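Local coordinates for protein thiamine pyrophosphokinase (Candida albicans, PDB 2G9Z) that probably catalyses the transfer of pyrophosphate from ATP to thiamine, making the cofactor thiamine pyrophosphate in a magnesium-dependent reaction, at residues A[152-155]-A[156-159]. Sequence-based numbering, arbitrary orientation.
Sequences YYND and FTKS. With MG (magnesium ion), chain C; VNP (3-[(4-amino-2-methylpyrimidin-5-yl)methyl]-5-(2-{[hydroxy(phosphonoamino)phosphoryl]oxy}ethyl)-4-methyl-1,3-thiazol-3-I um), chain H.
N154 caps the start of helix 155-170 by turning its side-chain carbonyl back onto T157. With N154 CG held between the backbone N and the carbonyl carbon (chi1 64°), N154 OD1 receives T157 N at 2.8 Å in a nearly straight bond. T157 OG1 also donates to N154 OD1, from above the amide plane, at 3.2 Å. Backbone bonds continue the turn: K158 N to N154 O, and S159 N to D155 O. D155 O is gripped twice, since S159 OG donates to D155 O at 2.9 Å from the face opposite to S159 N.

Apolar contact is slighter. The extended chain of K158 runs back along the loop until K158 CE lies 3.9 Å from Y153 CB, and its NZ is bonded to the carbonyls of Q148 and S150.

The same helix start serves the active site. D155 N donates to O2B of the bound thiamine diphosphate analogue (2.7 Å), while D155 OD2 binds magnesium at 2.2 Å, sharing the ion with D91, D126, D128, ligand O1B and a water. Farther along the ligand, its N4A amino group sits over one face of the Y152 ring, whose OH reaches E26 of the second subunit.

F156 and T157 pack against Q226 of helix 217-233, whereas S159 faces strands 64-68, 86-90 and 122-125, seating the helix against the parallel part of the large mixed sheet.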
# COMPACT_ATOMS: atom_id res chain seq x y z
N TYR A 152 -3.53 -0.07 -21.84
CA TYR A 152 -4.54 0.52 -20.98
C TYR A 152 -5.03 -0.36 -19.85
O TYR A 152 -5.78 0.09 -18.98
CB TYR A 152 -5.67 1.04 -21.87
CG TYR A 152 -5.20 2.21 -22.71
CD1 TYR A 152 -5.41 3.52 -22.30
CD2 TYR A 152 -4.42 2.00 -23.85
CE1 TYR A 152 -4.86 4.60 -22.99
CE2 TYR A 152 -3.86 3.07 -24.55
CZ TYR A 152 -4.08 4.37 -24.11
OH TYR A 152 -3.52 5.43 -24.78
N TYR A 153 -4.60 -1.62 -19.84
CA TYR A 153 -4.96 -2.57 -18.79
C TYR A 153 -3.64 -3.20 -18.30
O TYR A 153 -2.75 -3.45 -19.12
CB TYR A 153 -5.84 -3.69 -19.35
CG TYR A 153 -7.15 -3.24 -19.94
CD1 TYR A 153 -8.28 -3.07 -19.14
CD2 TYR A 153 -7.28 -3.02 -21.32
CE1 TYR A 153 -9.51 -2.70 -19.70
CE2 TYR A 153 -8.50 -2.65 -21.88
CZ TYR A 153 -9.61 -2.49 -21.07
OH TYR A 153 -10.82 -2.15 -21.62
N ASN A 154 -3.51 -3.45 -17.01
CA ASN A 154 -2.28 -4.08 -16.51
C ASN A 154 -2.41 -5.60 -16.47
O ASN A 154 -3.48 -6.15 -16.71
CB ASN A 154 -1.90 -3.54 -15.12
CG ASN A 154 -2.92 -3.89 -14.05
OD1 ASN A 154 -3.76 -4.77 -14.23
ND2 ASN A 154 -2.85 -3.20 -12.92
N ASP A 155 -1.31 -6.28 -16.16
CA ASP A 155 -1.32 -7.73 -16.11
C ASP A 155 -2.32 -8.30 -15.11
O ASP A 155 -2.87 -9.38 -15.32
CB ASP A 155 0.07 -8.26 -15.80
CG ASP A 155 1.08 -7.86 -16.85
OD1 ASP A 155 0.68 -7.71 -18.03
OD2 ASP A 155 2.26 -7.69 -16.50
N PHE A 156 -2.53 -7.57 -14.03
CA PHE A 156 -3.47 -8.01 -13.01
C PHE A 156 -4.87 -8.12 -13.60
O PHE A 156 -5.52 -9.16 -13.50
CB PHE A 156 -3.51 -7.01 -11.84
CG PHE A 156 -4.53 -7.36 -10.79
CD1 PHE A 156 -4.24 -8.30 -9.81
CD2 PHE A 156 -5.79 -6.78 -10.82
CE1 PHE A 156 -5.20 -8.67 -8.87
CE2 PHE A 156 -6.76 -7.15 -9.88
CZ PHE A 156 -6.46 -8.09 -8.90
N THR A 157 -5.33 -7.03 -14.20
CA THR A 157 -6.66 -6.98 -14.80
C THR A 157 -6.81 -7.99 -15.93
O THR A 157 -7.82 -8.68 -16.02
CB THR A 157 -6.96 -5.56 -15.31
OG1 THR A 157 -6.93 -4.64 -14.21
CG2 THR A 157 -8.35 -5.51 -15.95
N LYS A 158 -5.80 -8.08 -16.79
CA LYS A 158 -5.85 -9.04 -17.89
C LYS A 158 -5.99 -10.45 -17.34
O LYS A 158 -6.71 -11.27 -17.91
CB LYS A 158 -4.59 -8.93 -18.75
CG LYS A 158 -4.51 -7.61 -19.52
CD LYS A 158 -3.12 -7.35 -20.07
CE LYS A 158 -3.06 -6.02 -20.79
NZ LYS A 158 -1.71 -5.68 -21.31
N SER A 159 -5.33 -10.72 -16.22
CA SER A 159 -5.41 -12.04 -15.59
C SER A 159 -6.80 -12.31 -15.02
O SER A 159 -7.33 -13.42 -15.14
CB SER A 159 -4.36 -12.18 -14.48
OG SER A 159 -3.05 -12.22 -15.01
MG MG C . 3.93 -7.06 -17.74
O2G VNP H . 4.33 -2.35 -17.43
PG VNP H . 4.32 -2.60 -15.84
O3G VNP H . 4.61 -1.35 -15.10
O1G VNP H . 5.43 -3.74 -15.57
N3B VNP H . 2.88 -3.23 -15.44
PB VNP H . 2.20 -4.13 -16.61
O2B VNP H . 0.98 -4.77 -16.07
O1B VNP H . 3.24 -5.01 -17.17
O1 VNP H . 1.78 -3.05 -17.73
C7 VNP H . 0.86 -1.98 -17.52
C12 VNP H . 0.23 -1.68 -18.88
C11 VNP H . -0.73 -0.49 -18.96
C10 VNP H . -0.10 0.90 -19.06
CM4 VNP H . 1.25 1.14 -19.74
S1 VNP H . -1.88 -0.23 -17.56
C9 VNP H . -1.88 1.51 -17.78
N5 VNP H . -0.81 1.87 -18.48
C7A VNP H . -0.34 3.27 -18.55
C5A VNP H . -1.46 4.30 -18.38
C6A VNP H . -1.39 5.11 -17.26
N1A VNP H . -2.24 6.11 -17.08
C2A VNP H . -3.21 6.35 -17.98
CM2 VNP H . -4.16 7.53 -17.76
N3A VNP H . -3.33 5.58 -19.07
C4A VNP H . -2.48 4.56 -19.29
N4A VNP H . -2.65 3.81 -20.37
O HOH W 1 5.00 -6.69 -15.67